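Local coordinates for TetR family Transcriptional regulator (Streptococcus agalactiae 2603V/R, PDB 3KKC), which probably binds DNA as a transcriptional regulator of the TetR family, through a helix-turn-helix motif near its N-terminus, at residues Ile33-Gln36 with Asp37-Leu41; Val133-Pro136 with Glu137-Lys141. All blocks are in the same frame, centred on the assembly; numbering follows the deposited sequence.

Overall arrangement
The same solution to a recurring problem, how to start a helix, appears here twice at opposite sides of the chain's centre. Contact 1 (Ile33-Leu41) comes first along the chain and opens helix 35-42 in the predicted helix-turn-helix region. Contact 2 (Val133-Lys141) follows much later, where the loop after helix 107-129 turns into helix 137-157 of the C-terminal region. Their centres lie 46 Å apart and their nearest atoms about 31 Å, so they do not touch and share no helix. In each, the residue before the N-cap folds back onto the first turns. Contact 1 thus belongs to the presumed DNA-binding end, contact 2 to the part that meets the second subunit.

Contact 1. Residues Ile33-Gln36 with Asp37-Leu41; sequences ITVQ and DVIGL
Thr34 and Asp37 hold the start of helix 35-42 together by polar side-chain bonds. Thr34 OG1 donates to Asp37 OD1 at 2.6 Å, reaching it from above the carboxylate plane, 59° out of it. The other oxygen, Asp37 OD2, takes a weak bond of 3.2 Å from Thr34 N. The carboxylate therefore straddles the N-cap residue, one oxygen on its hydroxyl and one on its amide. Asp37 CG is placed for this by standing beside its own backbone N (chi1 -54°), which turns the group back toward Thr34. The hydroxyl makes no capping bond to a backbone N-H; the weak bond from Thr34 N to the Asp37 carboxylate is the reciprocal half of a capping box.

Backbone bonds continue the winding. Thr34 O receives weak bonds from Asp37 N and Val38 N, after which Ile39 N reaches Val35 O at 3.1 Å and Gly40 N reaches Gln36 O at 3.1 Å.

Apolar contacts make up the rest. Ile33 CD1 slants across to Val38 CG2 at 4.2 Å, and both residues are buried against helix 4-24, on Phe21 and Ile17. Val35 CG1 meets Ile39 CD1 at 3.8 Å, while the Gln36 amide runs alongside the same methyl. Val35 also packs on Phe49 of helix 46-49.

Joining the residue before the N-cap to the fourth of the helix, the Ile33-Val38 pair forms a hydrophobic staple; here it opens the first helix of the predicted TetR-type helix-turn-helix motif.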
ATOM      1  N   ILE A  33       1.067  14.119 -15.184  1.00 96.81           N
ATOM      2  CA  ILE A  33       0.974  14.617 -16.579  1.00 98.39           C
ATOM      3  C   ILE A  33      -0.108  15.683 -16.780  1.00 99.97           C
ATOM      4  O   ILE A  33      -1.108  15.705 -16.073  1.00101.08           O
ATOM      5  CB  ILE A  33       0.728  13.509 -17.648  1.00105.09           C
ATOM      6  CG1 ILE A  33      -0.768  13.338 -17.908  1.00102.26           C
ATOM      7  CG2 ILE A  33       1.429  12.195 -17.300  1.00107.33           C
ATOM      8  CD1 ILE A  33      -1.082  12.147 -18.748  1.00103.57           C
ATOM      9  N   THR A  34       0.092  16.543 -17.774  1.00102.87           N
ATOM     10  CA  THR A  34      -0.847  17.628 -18.077  1.00111.56           C
ATOM     11  C   THR A  34      -1.265  17.614 -19.547  1.00111.00           C
ATOM     12  O   THR A  34      -0.470  17.261 -20.408  1.00108.07           O
ATOM     13  CB  THR A  34      -0.216  19.007 -17.792  1.00116.85           C
ATOM     14  OG1 THR A  34       1.075  19.078 -18.420  1.00117.13           O
ATOM     15  CG2 THR A  34      -0.070  19.244 -16.293  1.00118.47           C
ATOM     16  N   VAL A  35      -2.501  18.027 -19.830  1.00114.28           N
ATOM     17  CA  VAL A  35      -3.040  18.010 -21.195  1.00112.14           C
ATOM     18  C   VAL A  35      -2.077  18.525 -22.277  1.00107.39           C
ATOM     19  O   VAL A  35      -2.110  18.057 -23.416  1.00 99.80           O
ATOM     20  CB  VAL A  35      -4.386  18.771 -21.298  1.00112.97           C
ATOM     21  CG1 VAL A  35      -4.764  18.978 -22.754  1.00108.87           C
ATOM     22  CG2 VAL A  35      -5.481  18.007 -20.577  1.00110.07           C
ATOM     23  N   GLN A  36      -1.216  19.473 -21.923  1.00111.11           N
ATOM     24  CA  GLN A  36      -0.244  19.983 -22.882  1.00117.91           C
ATOM     25  C   GLN A  36       0.818  18.944 -23.212  1.00114.79           C
ATOM     26  O   GLN A  36       1.340  18.918 -24.333  1.00114.68           O
ATOM     27  CB  GLN A  36       0.405  21.282 -22.397  1.00128.70           C
ATOM     28  CG  GLN A  36      -0.577  22.442 -22.220  1.00138.13           C
ATOM     29  CD  GLN A  36      -1.356  22.756 -23.486  1.00138.02           C
ATOM     30  OE1 GLN A  36      -2.389  23.431 -23.438  1.00139.91           O
ATOM     31  NE2 GLN A  36      -0.863  22.266 -24.628  1.00133.06           N
ATOM     32  N   ASP A  37       1.140  18.095 -22.240  1.00112.35           N
ATOM     33  CA  ASP A  37       2.018  16.962 -22.500  1.00111.46           C
ATOM     34  C   ASP A  37       1.375  16.099 -23.579  1.00104.47           C
ATOM     35  O   ASP A  37       2.014  15.734 -24.566  1.00 98.98           O
ATOM     36  CB  ASP A  37       2.242  16.109 -21.245  1.00115.34           C
ATOM     37  CG  ASP A  37       2.741  16.917 -20.061  1.00119.83           C
ATOM     38  OD1 ASP A  37       2.779  18.160 -20.163  1.00123.69           O
ATOM     39  OD2 ASP A  37       3.078  16.300 -19.022  1.00118.74           O
ATOM     40  N   VAL A  38       0.094  15.802 -23.378  1.00103.24           N
ATOM     41  CA  VAL A  38      -0.641  14.890 -24.231  1.00100.22           C
ATOM     42  C   VAL A  38      -0.694  15.361 -25.675  1.00107.67           C
ATOM     43  O   VAL A  38      -0.616  14.552 -26.598  1.00102.81           O
ATOM     44  CB  VAL A  38      -2.056  14.661 -23.709  1.00 96.35           C
ATOM     45  CG1 VAL A  38      -2.835  13.808 -24.693  1.00 98.89           C
ATOM     46  CG2 VAL A  38      -1.989  13.973 -22.363  1.00 94.15           C
ATOM     47  N   ILE A  39      -0.815  16.669 -25.869  1.00115.95           N
ATOM     48  CA  ILE A  39      -0.794  17.250 -27.214  1.00116.37           C
ATOM     49  C   ILE A  39       0.594  17.172 -27.843  1.00112.77           C
ATOM     50  O   ILE A  39       0.739  16.726 -28.979  1.00111.46           O
ATOM     51  CB  ILE A  39      -1.221  18.716 -27.166  1.00124.61           C
ATOM     52  CG1 ILE A  39      -2.628  18.833 -26.574  1.00123.99           C
ATOM     53  CG2 ILE A  39      -1.086  19.379 -28.558  1.00125.17           C
ATOM     54  CD1 ILE A  39      -2.833  20.104 -25.770  1.00123.98           C
ATOM     55  N   GLY A  40       1.601  17.615 -27.090  1.00114.01           N
ATOM     56  CA  GLY A  40       2.985  17.642 -27.532  1.00114.12           C
ATOM     57  C   GLY A  40       3.438  16.359 -28.195  1.00116.26           C
ATOM     58  O   GLY A  40       4.416  16.346 -28.950  1.00118.04           O
ATOM     59  N   LEU A  41       2.725  15.273 -27.911  1.00112.78           N
ATOM     60  CA  LEU A  41       2.948  14.021 -28.617  1.00111.15           C
ATOM     61  C   LEU A  41       1.908  13.798 -29.708  1.00112.33           C
ATOM     62  O   LEU A  41       2.260  13.483 -30.843  1.00113.66           O
ATOM     63  CB  LEU A  41       2.947  12.834 -27.655  1.00112.30           C
ATOM     64  CG  LEU A  41       4.179  12.679 -26.772  1.00113.81           C
ATOM     65  CD1 LEU A  41       4.115  11.331 -26.052  1.00111.82           C
ATOM     66  CD2 LEU A  41       5.442  12.803 -27.613  1.00111.06           C
TER

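Contact 2. Residues Val133-Pro136 with Glu137-Lys141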
ATOM      1  N   VAL A 133     -12.400 -24.312   6.458  1.00100.88           N
ATOM      2  CA  VAL A 133     -13.332 -23.219   6.751  1.00100.38           C
ATOM      3  C   VAL A 133     -13.291 -22.821   8.207  1.00 93.26           C
ATOM      4  O   VAL A 133     -14.327 -22.553   8.806  1.00 94.46           O
ATOM      5  CB  VAL A 133     -14.784 -23.572   6.395  1.00106.61           C
ATOM      6  CG1 VAL A 133     -14.963 -23.628   4.870  1.00107.46           C
ATOM      7  CG2 VAL A 133     -15.184 -24.886   7.070  1.00108.30           C
ATOM      8  N   ASP A 134     -12.092 -22.787   8.774  1.00 90.32           N
ATOM      9  CA  ASP A 134     -11.922 -22.365  10.162  1.00 95.88           C
ATOM     10  C   ASP A 134     -11.364 -20.948  10.220  1.00 92.04           C
ATOM     11  O   ASP A 134     -11.049 -20.451  11.292  1.00 90.50           O
ATOM     12  CB  ASP A 134     -10.987 -23.317  10.912  1.00101.60           C
ATOM     13  CG  ASP A 134      -9.616 -23.431  10.246  1.00103.39           C
ATOM     14  OD1 ASP A 134      -9.551 -23.302   8.996  1.00 96.96           O
ATOM     15  OD2 ASP A 134      -8.614 -23.650  10.974  1.00105.56           O
ATOM     16  N   ILE A 135     -11.209 -20.318   9.057  1.00 90.04           N
ATOM     17  CA  ILE A 135     -10.872 -18.901   8.997  1.00 87.78           C
ATOM     18  C   ILE A 135     -12.080 -18.161   8.443  1.00 90.66           C
ATOM     19  O   ILE A 135     -12.619 -18.564   7.412  1.00 95.60           O
ATOM     20  CB  ILE A 135      -9.660 -18.636   8.109  1.00 81.29           C
ATOM     21  CG1 ILE A 135      -8.447 -19.372   8.655  1.00 79.73           C
ATOM     22  CG2 ILE A 135      -9.357 -17.165   8.073  1.00 83.19           C
ATOM     23  CD1 ILE A 135      -7.205 -19.177   7.825  1.00 77.92           C
ATOM     24  N   PRO A 136     -12.529 -17.098   9.140  1.00 87.71           N
ATOM     25  CA  PRO A 136     -13.733 -16.366   8.725  1.00 84.82           C
ATOM     26  C   PRO A 136     -13.611 -15.919   7.270  1.00 86.63           C
ATOM     27  O   PRO A 136     -12.501 -15.895   6.732  1.00 83.22           O
ATOM     28  CB  PRO A 136     -13.750 -15.160   9.669  1.00 79.43           C
ATOM     29  CG  PRO A 136     -13.046 -15.646  10.898  1.00 79.28           C
ATOM     30  CD  PRO A 136     -11.948 -16.542  10.378  1.00 84.44           C
ATOM     31  N   GLU A 137     -14.734 -15.580   6.645  1.00 86.45           N
ATOM     32  CA  GLU A 137     -14.735 -15.258   5.229  1.00 83.64           C
ATOM     33  C   GLU A 137     -14.115 -13.879   4.939  1.00 78.43           C
ATOM     34  O   GLU A 137     -13.365 -13.705   3.979  1.00 72.53           O
ATOM     35  CB  GLU A 137     -16.154 -15.378   4.664  1.00 90.33           C
ATOM     36  CG  GLU A 137     -16.217 -15.719   3.181  1.00 99.43           C
ATOM     37  CD  GLU A 137     -15.543 -17.049   2.833  1.00104.58           C
ATOM     38  OE1 GLU A 137     -15.055 -17.168   1.690  1.00106.38           O
ATOM     39  OE2 GLU A 137     -15.503 -17.968   3.689  1.00104.01           O
ATOM     40  N   ASP A 138     -14.401 -12.899   5.779  1.00 80.91           N
ATOM     41  CA  ASP A 138     -13.899 -11.554   5.507  1.00 78.36           C
ATOM     42  C   ASP A 138     -12.375 -11.457   5.642  1.00 72.63           C
ATOM     43  O   ASP A 138     -11.728 -10.679   4.945  1.00 75.93           O
ATOM     44  CB  ASP A 138     -14.632 -10.499   6.350  1.00 80.84           C
ATOM     45  CG  ASP A 138     -14.415 -10.676   7.836  1.00 88.00           C
ATOM     46  OD1 ASP A 138     -14.267 -11.829   8.297  1.00 91.84           O
ATOM     47  OD2 ASP A 138     -14.391  -9.650   8.544  1.00 90.50           O
ATOM     48  N   PHE A 139     -11.804 -12.270   6.521  1.00 64.97           N
ATOM     49  CA  PHE A 139     -10.372 -12.250   6.717  1.00 65.30           C
ATOM     50  C   PHE A 139      -9.759 -12.933   5.529  1.00 66.59           C
ATOM     51  O   PHE A 139      -8.695 -12.550   5.042  1.00 70.21           O
ATOM     52  CB  PHE A 139     -10.002 -13.024   7.974  1.00 72.11           C
ATOM     53  CG  PHE A 139      -8.543 -12.950   8.321  1.00 68.04           C
ATOM     54  CD1 PHE A 139      -8.084 -12.007   9.217  1.00 66.80           C
ATOM     55  CD2 PHE A 139      -7.641 -13.812   7.746  1.00 64.08           C
ATOM     56  CE1 PHE A 139      -6.757 -11.939   9.531  1.00 65.42           C
ATOM     57  CE2 PHE A 139      -6.312 -13.748   8.061  1.00 63.67           C
ATOM     58  CZ  PHE A 139      -5.868 -12.815   8.949  1.00 63.47           C
ATOM     59  N   LEU A 140     -10.443 -13.970   5.070  1.00 67.74           N
ATOM     60  CA  LEU A 140     -10.049 -14.660   3.862  1.00 64.91           C
ATOM     61  C   LEU A 140     -10.048 -13.663   2.690  1.00 67.45           C
ATOM     62  O   LEU A 140      -9.033 -13.491   2.001  1.00 65.57           O
ATOM     63  CB  LEU A 140     -10.991 -15.835   3.596  1.00 67.77           C
ATOM     64  CG  LEU A 140     -10.338 -17.214   3.478  1.00 77.21           C
ATOM     65  CD1 LEU A 140      -9.049 -17.307   4.291  1.00 79.33           C
ATOM     66  CD2 LEU A 140     -11.325 -18.278   3.925  1.00 78.69           C
ATOM     67  N   LYS A 141     -11.171 -12.985   2.475  1.00 67.26           N
ATOM     68  CA  LYS A 141     -11.260 -12.122   1.323  1.00 68.03           C
ATOM     69  C   LYS A 141     -10.073 -11.177   1.344  1.00 72.60           C
ATOM     70  O   LYS A 141      -9.320 -11.117   0.362  1.00 69.01           O
ATOM     71  CB  LYS A 141     -12.573 -11.357   1.289  1.00 69.92           C
ATOM     72  CG  LYS A 141     -12.803 -10.706  -0.061  1.00 77.08           C
ATOM     73  CD  LYS A 141     -14.073  -9.881  -0.072  1.00 79.63           C
ATOM     74  CE  LYS A 141     -14.514  -9.621  -1.493  1.00 82.15           C
ATOM     75  NZ  LYS A 141     -15.829  -8.926  -1.506  1.00 85.73           N
TER
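The Phe139 ring meets Ile135 obliquely: Ile135 CG2 comes to 3.8 Å from Phe139 CD2. Phe139 CG stands anti to the backbone N (chi1 -175°), which carries the ring off the first turn of the helix on the side where Ile135 folds back. Thr151 of the second subunit also packs on this phenylalanine. Of the other flat groups, the Asp138 carboxylate brings OD1 alongside the proline ring, 3.6 Å from Pro136 CB, and Trp154 of the second subunit packs on Asp138. The Glu137 carboxylate instead pairs in a salt bridge with Arg126 of helix 107-129.

Ile135 serves two partners with one branch. Its CG2 methyl, besides touching the ring, lies 3.8 Å from Leu140 CD1, the two side chains crossing at nearly a right angle. Leu140 CD2 meanwhile rests 3.7 Å from Ile135 O, so the leucine fork brackets the turn between side chain and backbone. Both Leu140 torsions lie away from staggered values (chi1 -123°).

Pro136 sits at the N-cap, where a proline has neither a capping side chain nor an N-H to offer. Its carbonyl begins the helix instead, as Leu140 N donates to Pro136 O at 3.3 Å. Lys141 N follows with a 2.8 Å bond to Glu137 O.

Ile135 and Leu140, at the positions before the N-cap and four after it, make a hydrophobic staple at the start of helix 137-157. The staple lies in the C-terminal region, beside Tyr170 and Met174 of the second subunit, consistent with the helical dimer interface of TetR-family regulators.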